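Galactose mutarotase-like protein (Clostridium acetobutylicum, PDB 3OS7) probably binds carbohydrates and may interconvert the alpha and beta anomers of free sugars, as aldose 1-epimerases of the galactose mutarotase family do. Local coordinates at residues 16-21 with 60-65; 86-91 with 95-100; 135-138 with 142-145; 183-188 with 287-292; 231-236 with 247-252. One frame throughout, in Å; residues are numbered along the deposited sequence.

Interaction 1 of 5, residues 16-21 with 60-65; sequences SEHKCI and LKFEDF
His18 and Phe62 carry this contact through a single face-to-face aromatic stack. The ring centroids lie 3.6 Å apart and the planes are inclined by only 13°, so the two flat groups overlap with little slip. NE2 of His18 sits 3.3 Å above the plane of the Phe62 ring, over its centre; reciprocally, CE1 of Phe62 lies over the centre of the imidazole. The closest pair is His18 CE1 with Phe62 CZ at 3.2 Å, a tight approach for two ring carbons.

The stack bridges two elements that are well separated at the backbone: the CA atoms of His18 and Phe62 are 9.1 Å apart. His18 opens strand 18-25 of a five-stranded antiparallel sheet, whereas Phe62 starts the short helix 62-67, directly after Lys61 at the N-cap position. The start of an inner strand and the start of a helix are thus joined at the protein surface in this strand-rich fold. Phe62 reaches across with CG anti to the backbone N (chi1 177°), and its side chain also touches Val36.

Polar support comes from outside the two segments. ND1 of His18 is hydrogen-bonded to OD2 of Asp35, which would restrict rotation of the imidazole and is consistent with its face being held toward Phe62. The nearby carboxylate may also make the histidine somewhat more basic.

Interaction 2 of 5, residues 86-91 with 95-100; sequences GTFKLG and YKFPIN
The Phe88 ring has CB of Tyr95 over one face, 3.8 Å above its plane and displaced toward the rim, in a CH-pi contact tilted 16° from the ring normal. The two rings themselves run nearly parallel, at 15°, but are slid apart and barely overlap; their closest atoms are Phe88 CE2 and Tyr95 CD1, 3.4 Å apart. Over one face of the Tyr95 ring lies Phe88 CZ; at its edge are Leu90 CB and, in its plane, Phe88 O. This is a beta hairpin of strands 82-90 and 93-96, with Phe88, Tyr95 and Phe97 gathered in an aromatic cluster; Pro179 packs on its Phe88 and Tyr95 members.

Phe88 takes the crowded first torsion, with CG between the backbone N and the carbonyl carbon (chi1 65°), and the ring lies back across Tyr95. Its CE1 also meets CZ of Phe97 at 3.8 Å, obliquely. The phenol oxygen of Tyr95 is satisfied by His149.

Backbone bonds give the register. Phe88 and Tyr95 form an antiparallel hydrogen-bonded pair, while Thr87 and Lys96 form the non-hydrogen-bonded pair next to it. Farther along, Phe97 N donates to Gly86 O at 2.7 Å. Tyr95 O is gripped twice: by Phe88 N at 3.1 Å and by the Thr87 hydroxyl, whose OG1 donates to Tyr95 O at 2.7 Å from a position tilted out of the carbonyl plane.

Interaction 3 of 5, residues 135-138 with 142-145; sequences FDFT and EAYK
Phe137 points the far end of its ring at the backbone joining Ala143 to Tyr144, and CZ of Phe137 comes within 3.5 Å of Tyr144 N. The carbonyl group of Ala143 stands at the ring edge, its oxygen in the ring plane, while the methyl CB of Ala143 touches CE1 of Phe137 at 3.9 Å. Tyr144 approaches at the other meta carbon: its CD1 is 3.8 Å from Phe137 CE2, the two aromatic side chains crossing obliquely without a stack.

The contact folds back the loop that joins the antiparallel neighbours 128-137 and 151-160. Phe137 is the last residue of the first strand, and its ring also meets those of Phe151 and Phe111, so the returning loop packs on a ring that belongs to a larger aromatic group. No hydrogen bond spans the two segments.

Tyr144 holds CG anti to its own N (chi1 -170°), which swings the ring beside the strand end, where CD1 lies 3.6 Å from Thr138 O.

Interaction 4 of 5, residues 183-188 with 287-292; sequences GYHSAF and VIWNDM
His185 and Trp289 make a small aromatic contact between two strands of the antiparallel beta structure that are not immediate neighbours. Strands 178-189 and 285-289 each pair with strand 297-303, which runs between them, and the nearest CA atoms of the two segments, those of His185 and Val287, remain 8.5 Å apart. The side chains span the intervening strand: His185 lies against Cys299 and Glu301, and Trp289 against Tyr297.

The approach is oblique, with the imidazole and the six-membered ring of the indole inclined at 77° and their centroids 5.8 Å apart. CE1 of His185 does all the touching, lying 3.8 Å from CE3 of Trp289 and equally far from CZ3, which sits in the plane of the imidazole at its edge. Both residues have CG anti to the backbone N (chi1 -157° for His185), an extended arrangement that carries the rings out to meet. One face of Trp289 is covered by Asp291 N, 3.6 Å above the plane and over its centre.

NE2 of His185 is hydrogen-bonded to a bound L-tartaric acid, probably from the crystallisation liquor, and the ring of His109 also meets the imidazole. A pocket lined in this way is consistent with the carbohydrate-binding cleft of galactose mutarotase-like beta-sandwich proteins.

Interaction 5 of 5, residues 231-236 with 247-252; sequences KEYLEN and SLFSLK
Tyr233 sits on a turn with helical backbone angles, its CA 10.8 Å from that of Phe249 in strand 246-256, so the two segments meet through long side chains alone. Within the turn, backbone bonds link residues three apart: Leu234 N to Lys231 O, and Glu235 N to Glu232 O.

Both aromatic side chains leave the backbone toward the opposite segment and set CG anti to the carbonyl carbon (chi1 -70° for Tyr233). The rings of Tyr233 and Phe249 meet obliquely, with planes at 72° and centroids 5.5 Å apart. The touching corner is Tyr233 CE2, which lies 3.7 Å from Phe249 CZ and 3.8 Å from Phe249 CE2, so a single ring carbon of the tyrosine contacts the far end of the phenylalanine.

Beyond this apolar pair a water joins the segments. It is hydrogen-bonded to Tyr233 OH at 2.8 Å and to Ser247 OG at 3.0 Å, and it lies in the plane of the tyrosine ring; a buried side chain thereby has its hydroxyl supplied with a partner.

Tyr233 is also backbone hydrogen-bonded to Ile205 and packed against Val238, while Phe249 rests on Ile207. The arrangement is that of a connection between strands 222-224 and 246-256 whose Tyr233 packs among side chains of antiparallel strands 201-213, 246-256 and 285-289.

In the fold
From the N terminus, interaction 1 closes a loop of 38 residues, bringing helix 62-67 to the start of strand 18-25. Interactions 2 and 3 follow in series, each closing a connection of just three residues; their centres are 16 Å apart, on the same side of the chain's centre. Interaction 4 spans 98 residues between strands 178-189 and 285-289, and its span encloses interaction 5, which folds the 231-236 turn onto strand 246-256. No pair crosses along the chain. Interactions 4 and 5 touch, since their strands 285-289 and 246-256 are neighbours: Ile288 O lies 2.9 Å from Ser247 N, a probable hydrogen bond, and Ile288 CD1 packs on Tyr233 OH.

Interaction 1 of 5, residues 16-21 with 60-65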
# COMPACT_ATOMS: atom_id res chain seq x y z
N SER A 16 -1.83 -13.28 -21.98
CA SER A 16 -2.31 -13.32 -23.38
C SER A 16 -2.75 -12.01 -24.06
O SER A 16 -2.49 -11.83 -25.24
CB SER A 16 -3.41 -14.38 -23.56
OG SER A 16 -2.97 -15.61 -23.04
N GLU A 17 -3.45 -11.12 -23.36
CA GLU A 17 -4.01 -9.93 -24.00
C GLU A 17 -3.88 -8.66 -23.18
O GLU A 17 -4.50 -7.66 -23.51
CB GLU A 17 -5.49 -10.17 -24.35
CG GLU A 17 -6.31 -10.74 -23.17
CD GLU A 17 -7.81 -10.84 -23.45
OE1 GLU A 17 -8.24 -10.79 -24.63
OE2 GLU A 17 -8.57 -10.96 -22.47
N HIS A 18 -3.06 -8.67 -22.14
CA HIS A 18 -2.91 -7.46 -21.31
C HIS A 18 -1.54 -6.84 -21.41
O HIS A 18 -0.55 -7.52 -21.42
CB HIS A 18 -3.24 -7.78 -19.86
CG HIS A 18 -4.61 -8.33 -19.68
ND1 HIS A 18 -5.72 -7.51 -19.55
CD2 HIS A 18 -5.07 -9.60 -19.65
CE1 HIS A 18 -6.80 -8.26 -19.44
NE2 HIS A 18 -6.43 -9.53 -19.48
N LYS A 19 -1.51 -5.52 -21.49
CA LYS A 19 -0.26 -4.83 -21.57
C LYS A 19 0.34 -4.75 -20.15
O LYS A 19 -0.38 -4.66 -19.14
CB LYS A 19 -0.44 -3.46 -22.20
CG LYS A 19 -0.84 -3.59 -23.71
CD LYS A 19 -0.99 -2.23 -24.40
CE LYS A 19 -2.25 -2.15 -25.25
NZ LYS A 19 -2.70 -0.73 -25.34
N CYS A 20 1.65 -4.90 -20.06
CA CYS A 20 2.31 -4.67 -18.79
C CYS A 20 3.58 -3.91 -19.10
O CYS A 20 4.02 -3.89 -20.27
CB CYS A 20 2.57 -5.98 -18.08
SG CYS A 20 3.84 -7.06 -18.79
N ILE A 21 4.13 -3.24 -18.10
CA ILE A 21 5.41 -2.57 -18.24
C ILE A 21 6.42 -3.16 -17.27
O ILE A 21 6.19 -3.17 -16.04
CB ILE A 21 5.31 -1.02 -18.00
CG1 ILE A 21 4.21 -0.35 -18.84
CG2 ILE A 21 6.69 -0.37 -18.22
CD1 ILE A 21 4.48 -0.29 -20.31
N LEU A 60 -1.93 -18.55 -11.89
CA LEU A 60 -3.07 -17.71 -11.49
C LEU A 60 -3.69 -17.10 -12.72
O LEU A 60 -3.00 -16.48 -13.53
CB LEU A 60 -2.63 -16.57 -10.54
CG LEU A 60 -3.77 -15.78 -9.90
CD1 LEU A 60 -4.47 -16.65 -8.88
CD2 LEU A 60 -3.27 -14.48 -9.24
N LYS A 61 -5.00 -17.26 -12.86
CA LYS A 61 -5.72 -16.67 -13.98
C LYS A 61 -5.89 -15.17 -13.80
O LYS A 61 -6.06 -14.70 -12.68
CB LYS A 61 -7.11 -17.32 -14.14
CG LYS A 61 -7.06 -18.79 -14.49
CD LYS A 61 -8.40 -19.31 -15.01
CE LYS A 61 -9.51 -19.20 -13.99
NZ LYS A 61 -10.71 -20.02 -14.39
N PHE A 62 -5.92 -14.44 -14.91
CA PHE A 62 -6.12 -13.01 -14.87
C PHE A 62 -7.33 -12.63 -14.03
O PHE A 62 -7.26 -11.73 -13.21
CB PHE A 62 -6.29 -12.42 -16.28
CG PHE A 62 -6.55 -10.95 -16.27
CD1 PHE A 62 -5.51 -10.05 -16.11
CD2 PHE A 62 -7.85 -10.45 -16.37
CE1 PHE A 62 -5.75 -8.69 -16.09
CE2 PHE A 62 -8.10 -9.09 -16.35
CZ PHE A 62 -7.04 -8.21 -16.21
N GLU A 63 -8.44 -13.31 -14.26
CA GLU A 63 -9.68 -12.96 -13.62
C GLU A 63 -9.62 -13.11 -12.09
O GLU A 63 -10.20 -12.29 -11.38
CB GLU A 63 -10.81 -13.82 -14.17
CG GLU A 63 -12.17 -13.19 -14.02
CD GLU A 63 -12.32 -11.88 -14.79
OE1 GLU A 63 -11.53 -11.63 -15.74
OE2 GLU A 63 -13.23 -11.11 -14.45
N ASP A 64 -8.91 -14.12 -11.61
CA ASP A 64 -8.71 -14.37 -10.18
C ASP A 64 -7.79 -13.32 -9.56
O ASP A 64 -7.98 -12.94 -8.41
CB ASP A 64 -8.16 -15.76 -9.92
CG ASP A 64 -9.14 -16.87 -10.32
OD1 ASP A 64 -10.36 -16.65 -10.22
OD2 ASP A 64 -8.69 -17.95 -10.76
N PHE A 65 -6.83 -12.82 -10.35
CA PHE A 65 -6.03 -11.68 -9.94
C PHE A 65 -6.89 -10.41 -9.86
O PHE A 65 -6.95 -9.75 -8.80
CB PHE A 65 -4.84 -11.47 -10.88
CG PHE A 65 -4.01 -10.24 -10.55
CD1 PHE A 65 -3.51 -10.04 -9.27
CD2 PHE A 65 -3.75 -9.30 -11.52
CE1 PHE A 65 -2.75 -8.91 -8.97
CE2 PHE A 65 -2.99 -8.16 -11.22
CZ PHE A 65 -2.49 -7.97 -9.95

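Interaction 2 of 5, residues 86-91 with 95-100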
# COMPACT_ATOMS: atom_id res chain seq x y z
N GLY A 86 -20.92 1.31 5.17
CA GLY A 86 -20.70 1.95 3.89
C GLY A 86 -21.17 3.39 3.81
O GLY A 86 -21.49 3.87 2.71
N THR A 87 -21.23 4.09 4.94
CA THR A 87 -21.80 5.44 4.92
C THR A 87 -21.10 6.37 5.88
O THR A 87 -20.60 5.96 6.94
CB THR A 87 -23.35 5.42 5.20
OG1 THR A 87 -23.94 6.72 4.97
CG2 THR A 87 -23.65 4.95 6.60
N PHE A 88 -21.04 7.63 5.48
CA PHE A 88 -20.50 8.69 6.36
C PHE A 88 -21.07 10.00 5.87
O PHE A 88 -21.61 10.07 4.77
CB PHE A 88 -18.96 8.73 6.38
CG PHE A 88 -18.31 9.11 5.06
CD1 PHE A 88 -17.98 8.15 4.13
CD2 PHE A 88 -18.03 10.44 4.74
CE1 PHE A 88 -17.36 8.48 2.95
CE2 PHE A 88 -17.42 10.78 3.55
CZ PHE A 88 -17.09 9.80 2.64
N LYS A 89 -20.93 11.03 6.68
CA LYS A 89 -21.33 12.38 6.31
C LYS A 89 -20.13 13.32 6.21
O LYS A 89 -19.13 13.19 6.94
CB LYS A 89 -22.32 12.93 7.35
CG LYS A 89 -23.60 12.15 7.35
CD LYS A 89 -24.69 12.77 8.14
CE LYS A 89 -25.35 13.89 7.38
NZ LYS A 89 -26.27 14.54 8.30
N LEU A 90 -20.24 14.29 5.32
CA LEU A 90 -19.33 15.43 5.29
C LEU A 90 -20.21 16.67 5.25
O LEU A 90 -20.93 16.91 4.28
CB LEU A 90 -18.36 15.35 4.11
CG LEU A 90 -17.31 16.46 4.03
CD1 LEU A 90 -16.36 16.34 5.23
CD2 LEU A 90 -16.55 16.46 2.71
N GLY A 91 -20.20 17.43 6.34
CA GLY A 91 -21.14 18.51 6.48
C GLY A 91 -22.56 17.96 6.38
O GLY A 91 -22.88 16.95 7.01
N TYR A 95 -22.81 10.26 2.16
CA TYR A 95 -22.24 9.33 1.21
C TYR A 95 -22.71 7.94 1.63
O TYR A 95 -22.63 7.58 2.81
CB TYR A 95 -20.72 9.41 1.30
CG TYR A 95 -20.17 10.71 0.77
CD1 TYR A 95 -20.05 11.82 1.59
CD2 TYR A 95 -19.78 10.82 -0.55
CE1 TYR A 95 -19.58 13.02 1.10
CE2 TYR A 95 -19.29 11.99 -1.04
CZ TYR A 95 -19.18 13.09 -0.21
OH TYR A 95 -18.69 14.28 -0.71
N LYS A 96 -23.22 7.17 0.67
CA LYS A 96 -23.68 5.82 0.95
C LYS A 96 -23.22 4.90 -0.18
O LYS A 96 -23.58 5.11 -1.34
CB LYS A 96 -25.19 5.82 1.13
CG LYS A 96 -25.75 4.51 1.68
CD LYS A 96 -27.27 4.53 1.66
CE LYS A 96 -27.86 3.51 2.61
NZ LYS A 96 -27.28 2.18 2.36
N PHE A 97 -22.39 3.92 0.16
CA PHE A 97 -21.81 3.01 -0.82
C PHE A 97 -22.38 1.62 -0.67
O PHE A 97 -22.72 1.21 0.43
CB PHE A 97 -20.29 2.92 -0.63
CG PHE A 97 -19.60 4.24 -0.51
CD1 PHE A 97 -20.02 5.35 -1.24
CD2 PHE A 97 -18.47 4.36 0.29
CE1 PHE A 97 -19.37 6.56 -1.14
CE2 PHE A 97 -17.81 5.59 0.40
CZ PHE A 97 -18.25 6.69 -0.33
N PRO A 98 -22.46 0.86 -1.76
CA PRO A 98 -22.94 -0.52 -1.62
C PRO A 98 -21.99 -1.34 -0.75
O PRO A 98 -20.81 -1.15 -0.86
CB PRO A 98 -22.95 -1.04 -3.06
CG PRO A 98 -23.08 0.18 -3.90
CD PRO A 98 -22.33 1.25 -3.18
N ILE A 99 -22.52 -2.24 0.07
CA ILE A 99 -21.71 -3.04 0.99
C ILE A 99 -20.90 -4.09 0.22
O ILE A 99 -21.47 -4.93 -0.49
CB ILE A 99 -22.65 -3.74 2.03
CG1 ILE A 99 -23.35 -2.69 2.89
CG2 ILE A 99 -21.91 -4.78 2.91
CD1 ILE A 99 -22.35 -1.75 3.65
N ASN A 100 -19.57 -4.05 0.35
CA ASN A 100 -18.68 -5.05 -0.28
C ASN A 100 -17.90 -5.89 0.75
O ASN A 100 -16.99 -6.61 0.38
CB ASN A 100 -17.73 -4.41 -1.31
CG ASN A 100 -16.70 -3.50 -0.68
OD1 ASN A 100 -16.83 -3.15 0.49
ND2 ASN A 100 -15.67 -3.10 -1.46

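Interaction 3 of 5, residues 135-138 with 142-145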
# COMPACT_ATOMS: atom_id res chain seq x y z
N PHE A 135 -5.34 7.10 -13.18
CA PHE A 135 -6.72 6.68 -13.18
C PHE A 135 -7.60 7.92 -13.22
O PHE A 135 -7.56 8.74 -12.31
CB PHE A 135 -7.07 5.92 -11.91
CG PHE A 135 -8.50 5.45 -11.89
CD1 PHE A 135 -8.90 4.40 -12.69
CD2 PHE A 135 -9.44 6.10 -11.16
CE1 PHE A 135 -10.21 4.00 -12.72
CE2 PHE A 135 -10.77 5.72 -11.19
CZ PHE A 135 -11.15 4.67 -11.95
N ASP A 136 -8.38 8.03 -14.29
CA ASP A 136 -9.30 9.16 -14.49
C ASP A 136 -10.72 8.74 -14.12
O ASP A 136 -11.31 7.85 -14.74
CB ASP A 136 -9.25 9.61 -15.93
CG ASP A 136 -7.86 10.06 -16.37
OD1 ASP A 136 -7.31 10.99 -15.72
OD2 ASP A 136 -7.31 9.49 -17.34
N PHE A 137 -11.25 9.36 -13.07
CA PHE A 137 -12.59 9.06 -12.60
C PHE A 137 -13.50 10.17 -13.12
O PHE A 137 -13.38 11.32 -12.69
CB PHE A 137 -12.62 8.99 -11.08
CG PHE A 137 -13.96 8.53 -10.51
CD1 PHE A 137 -14.37 7.21 -10.62
CD2 PHE A 137 -14.76 9.41 -9.81
CE1 PHE A 137 -15.56 6.80 -10.08
CE2 PHE A 137 -15.96 8.99 -9.26
CZ PHE A 137 -16.36 7.70 -9.38
N THR A 138 -14.39 9.81 -14.03
CA THR A 138 -15.27 10.77 -14.68
C THR A 138 -16.73 10.58 -14.32
O THR A 138 -17.12 9.59 -13.71
CB THR A 138 -15.18 10.68 -16.23
OG1 THR A 138 -15.85 9.51 -16.67
CG2 THR A 138 -13.74 10.66 -16.70
N GLU A 142 -19.53 4.21 -13.63
CA GLU A 142 -20.69 3.63 -12.97
C GLU A 142 -20.73 3.92 -11.47
O GLU A 142 -21.78 3.89 -10.85
CB GLU A 142 -20.79 2.12 -13.26
CG GLU A 142 -19.74 1.22 -12.61
CD GLU A 142 -20.15 -0.25 -12.66
OE1 GLU A 142 -20.80 -0.66 -13.65
OE2 GLU A 142 -19.83 -0.99 -11.71
N ALA A 143 -19.57 4.23 -10.89
CA ALA A 143 -19.50 4.54 -9.46
C ALA A 143 -19.71 6.02 -9.15
O ALA A 143 -19.85 6.39 -7.98
CB ALA A 143 -18.17 4.09 -8.89
N TYR A 144 -19.71 6.88 -10.18
CA TYR A 144 -19.90 8.32 -9.97
C TYR A 144 -21.17 8.64 -9.15
O TYR A 144 -21.15 9.48 -8.23
CB TYR A 144 -19.89 9.07 -11.29
CG TYR A 144 -19.84 10.58 -11.13
CD1 TYR A 144 -18.62 11.24 -10.87
CD2 TYR A 144 -21.00 11.35 -11.20
CE1 TYR A 144 -18.58 12.62 -10.69
CE2 TYR A 144 -20.96 12.72 -11.04
CZ TYR A 144 -19.75 13.35 -10.80
OH TYR A 144 -19.72 14.73 -10.65
N LYS A 145 -22.26 7.93 -9.44
CA LYS A 145 -23.50 8.17 -8.68
C LYS A 145 -23.37 7.99 -7.17
O LYS A 145 -24.13 8.62 -6.39
CB LYS A 145 -24.64 7.29 -9.20
CG LYS A 145 -24.42 5.81 -9.07
CD LYS A 145 -25.62 5.05 -9.69
CE LYS A 145 -25.15 3.84 -10.53
NZ LYS A 145 -24.47 4.22 -11.83

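Interaction 4 of 5, residues 183-188 with 287-292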
# COMPACT_ATOMS: atom_id res chain seq x y z
N GLY A 183 -4.39 4.64 1.07
CA GLY A 183 -3.42 3.73 1.62
C GLY A 183 -3.04 2.67 0.61
O GLY A 183 -3.39 2.77 -0.57
N TYR A 184 -2.26 1.69 1.08
CA TYR A 184 -1.86 0.58 0.26
C TYR A 184 -2.01 -0.71 1.02
O TYR A 184 -1.77 -0.77 2.21
CB TYR A 184 -0.42 0.69 -0.16
CG TYR A 184 -0.18 1.60 -1.32
CD1 TYR A 184 -0.01 2.95 -1.14
CD2 TYR A 184 -0.10 1.09 -2.61
CE1 TYR A 184 0.20 3.77 -2.21
CE2 TYR A 184 0.10 1.88 -3.68
CZ TYR A 184 0.29 3.23 -3.49
OH TYR A 184 0.51 4.05 -4.59
N HIS A 185 -2.35 -1.77 0.29
CA HIS A 185 -2.46 -3.11 0.89
C HIS A 185 -1.21 -3.94 0.55
O HIS A 185 -1.31 -5.12 0.20
CB HIS A 185 -3.71 -3.74 0.35
CG HIS A 185 -4.28 -4.81 1.21
ND1 HIS A 185 -3.62 -6.00 1.44
CD2 HIS A 185 -5.47 -4.91 1.85
CE1 HIS A 185 -4.37 -6.78 2.20
NE2 HIS A 185 -5.50 -6.14 2.47
N SER A 186 -0.05 -3.34 0.73
CA SER A 186 1.20 -3.87 0.19
C SER A 186 1.55 -5.28 0.70
O SER A 186 1.58 -5.53 1.91
CB SER A 186 2.32 -2.89 0.54
OG SER A 186 1.91 -1.57 0.22
N ALA A 187 1.85 -6.18 -0.24
CA ALA A 187 2.05 -7.61 0.03
C ALA A 187 3.50 -8.03 -0.17
O ALA A 187 4.03 -7.95 -1.29
CB ALA A 187 1.13 -8.45 -0.89
N PHE A 188 4.14 -8.44 0.92
CA PHE A 188 5.56 -8.76 0.96
C PHE A 188 5.84 -10.24 1.08
O PHE A 188 5.23 -10.93 1.88
CB PHE A 188 6.21 -8.05 2.15
CG PHE A 188 6.26 -6.56 1.98
CD1 PHE A 188 7.30 -5.97 1.30
CD2 PHE A 188 5.25 -5.75 2.47
CE1 PHE A 188 7.32 -4.59 1.11
CE2 PHE A 188 5.28 -4.40 2.27
CZ PHE A 188 6.33 -3.83 1.59
N VAL A 287 -1.82 -0.89 9.04
CA VAL A 287 -2.40 -2.18 9.37
C VAL A 287 -1.37 -3.23 8.97
O VAL A 287 -0.77 -3.15 7.91
CB VAL A 287 -3.74 -2.43 8.66
CG1 VAL A 287 -4.16 -3.92 8.76
CG2 VAL A 287 -4.81 -1.48 9.22
N ILE A 288 -1.11 -4.17 9.88
CA ILE A 288 -0.31 -5.32 9.55
C ILE A 288 -1.26 -6.52 9.61
O ILE A 288 -1.99 -6.69 10.59
CB ILE A 288 0.94 -5.51 10.44
CG1 ILE A 288 1.66 -6.81 10.05
CG2 ILE A 288 0.61 -5.44 11.97
CD1 ILE A 288 3.02 -6.99 10.64
N TRP A 289 -1.25 -7.32 8.56
CA TRP A 289 -2.12 -8.47 8.44
C TRP A 289 -1.34 -9.55 7.70
O TRP A 289 -0.90 -9.31 6.58
CB TRP A 289 -3.38 -8.10 7.67
CG TRP A 289 -4.26 -9.27 7.29
CD1 TRP A 289 -5.09 -9.97 8.12
CD2 TRP A 289 -4.42 -9.83 5.98
NE1 TRP A 289 -5.75 -10.95 7.40
CE2 TRP A 289 -5.36 -10.88 6.08
CE3 TRP A 289 -3.84 -9.57 4.72
CZ2 TRP A 289 -5.75 -11.65 4.98
CZ3 TRP A 289 -4.22 -10.35 3.63
CH2 TRP A 289 -5.16 -11.38 3.78
N ASN A 290 -1.16 -10.71 8.31
CA ASN A 290 -0.33 -11.75 7.69
C ASN A 290 -1.11 -12.96 7.15
O ASN A 290 -0.50 -13.98 6.91
CB ASN A 290 0.76 -12.22 8.65
CG ASN A 290 0.19 -12.95 9.87
OD1 ASN A 290 -1.03 -13.03 10.04
ND2 ASN A 290 1.08 -13.48 10.73
N ASP A 291 -2.44 -12.83 7.00
CA ASP A 291 -3.28 -13.88 6.43
C ASP A 291 -3.02 -15.23 7.12
O ASP A 291 -2.75 -16.21 6.46
CB ASP A 291 -3.03 -13.98 4.92
CG ASP A 291 -4.16 -14.71 4.17
OD1 ASP A 291 -5.11 -15.21 4.82
OD2 ASP A 291 -4.09 -14.80 2.91
N MSE A 292 -3.08 -15.22 8.46
CA MSE A 292 -2.83 -16.37 9.34
C MSE A 292 -1.36 -16.73 9.55
O MSE A 292 -1.05 -17.49 10.46
CB MSE A 292 -3.62 -17.62 8.90
CG MSE A 292 -5.10 -17.43 8.69
SE MSE A 292 -6.00 -16.60 10.21
CE MSE A 292 -6.06 -18.13 11.44

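Interaction 5 of 5, residues 231-236 with 247-252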
# COMPACT_ATOMS: atom_id res chain seq x y z
N LYS A 231 5.72 -4.61 21.46
CA LYS A 231 6.93 -3.88 21.78
C LYS A 231 8.09 -4.25 20.89
O LYS A 231 8.96 -3.43 20.65
CB LYS A 231 7.31 -4.10 23.24
CG LYS A 231 6.27 -3.53 24.19
CD LYS A 231 6.79 -3.50 25.65
CE LYS A 231 5.66 -3.18 26.63
NZ LYS A 231 6.06 -3.25 28.08
N GLU A 232 8.07 -5.48 20.37
CA GLU A 232 9.15 -5.97 19.53
C GLU A 232 9.20 -5.29 18.16
O GLU A 232 10.24 -5.28 17.50
CB GLU A 232 9.02 -7.48 19.31
CG GLU A 232 9.08 -8.38 20.59
CD GLU A 232 8.61 -9.86 20.28
OE1 GLU A 232 8.95 -10.43 19.20
OE2 GLU A 232 7.89 -10.45 21.13
N TYR A 233 8.10 -4.71 17.73
CA TYR A 233 8.15 -3.94 16.49
C TYR A 233 9.18 -2.81 16.54
O TYR A 233 9.69 -2.41 15.51
CB TYR A 233 6.78 -3.38 16.08
CG TYR A 233 5.78 -4.40 15.62
CD1 TYR A 233 6.01 -5.16 14.47
CD2 TYR A 233 4.57 -4.58 16.29
CE1 TYR A 233 5.07 -6.07 14.03
CE2 TYR A 233 3.64 -5.51 15.86
CZ TYR A 233 3.89 -6.23 14.73
OH TYR A 233 2.98 -7.15 14.26
N LEU A 234 9.46 -2.29 17.75
CA LEU A 234 10.40 -1.19 17.95
C LEU A 234 11.79 -1.66 18.41
O LEU A 234 12.71 -0.83 18.53
CB LEU A 234 9.86 -0.24 18.99
CG LEU A 234 8.60 0.54 18.62
CD1 LEU A 234 7.99 1.21 19.91
CD2 LEU A 234 8.87 1.55 17.50
N GLU A 235 11.94 -2.95 18.67
CA GLU A 235 13.21 -3.48 19.20
C GLU A 235 13.77 -4.54 18.29
O GLU A 235 14.34 -4.19 17.28
CB GLU A 235 13.07 -3.93 20.65
CG GLU A 235 12.86 -2.74 21.62
CD GLU A 235 13.95 -1.67 21.57
OE1 GLU A 235 15.15 -2.01 21.44
OE2 GLU A 235 13.61 -0.47 21.69
N ASN A 236 13.61 -5.83 18.57
CA ASN A 236 14.25 -6.83 17.73
C ASN A 236 13.40 -7.36 16.58
O ASN A 236 13.89 -8.11 15.75
CB ASN A 236 14.79 -7.98 18.58
CG ASN A 236 15.97 -7.55 19.45
OD1 ASN A 236 15.94 -7.71 20.65
ND2 ASN A 236 17.01 -6.99 18.83
N SER A 247 -3.53 -6.19 13.01
CA SER A 247 -3.42 -5.11 13.99
C SER A 247 -3.39 -3.74 13.34
O SER A 247 -2.84 -3.56 12.27
CB SER A 247 -2.12 -5.28 14.77
OG SER A 247 -2.11 -6.47 15.54
N LEU A 248 -3.91 -2.75 14.07
CA LEU A 248 -3.90 -1.36 13.62
C LEU A 248 -3.03 -0.51 14.56
O LEU A 248 -3.27 -0.49 15.78
CB LEU A 248 -5.32 -0.82 13.63
CG LEU A 248 -5.52 0.66 13.38
CD1 LEU A 248 -5.02 1.10 11.98
CD2 LEU A 248 -7.00 1.03 13.60
N PHE A 249 -2.05 0.20 13.99
CA PHE A 249 -1.20 1.12 14.75
C PHE A 249 -1.23 2.50 14.16
O PHE A 249 -1.39 2.67 12.95
CB PHE A 249 0.24 0.62 14.70
CG PHE A 249 0.45 -0.71 15.37
CD1 PHE A 249 0.53 -0.81 16.77
CD2 PHE A 249 0.54 -1.86 14.62
CE1 PHE A 249 0.72 -2.05 17.39
CE2 PHE A 249 0.73 -3.08 15.22
CZ PHE A 249 0.81 -3.18 16.61
N SER A 250 -1.03 3.51 15.00
CA SER A 250 -0.52 4.79 14.48
C SER A 250 0.99 4.72 14.31
O SER A 250 1.66 3.90 14.92
CB SER A 250 -0.93 5.95 15.38
OG SER A 250 -0.68 5.68 16.74
N LEU A 251 1.53 5.62 13.50
CA LEU A 251 2.95 5.67 13.18
C LEU A 251 3.61 6.89 13.77
O LEU A 251 2.97 7.93 13.96
CB LEU A 251 3.15 5.71 11.67
CG LEU A 251 2.73 4.44 10.91
CD1 LEU A 251 2.88 4.67 9.41
CD2 LEU A 251 3.56 3.26 11.37
N LYS A 252 4.90 6.78 14.02
CA LYS A 252 5.72 7.92 14.40
C LYS A 252 7.07 7.78 13.72
O LYS A 252 7.37 6.72 13.15
CB LYS A 252 5.87 8.01 15.91
CG LYS A 252 6.55 6.80 16.53
CD LYS A 252 6.84 6.95 18.05
CE LYS A 252 7.80 5.87 18.50
NZ LYS A 252 7.88 5.81 19.98
O HOH W 1 0.76 -7.19 16.03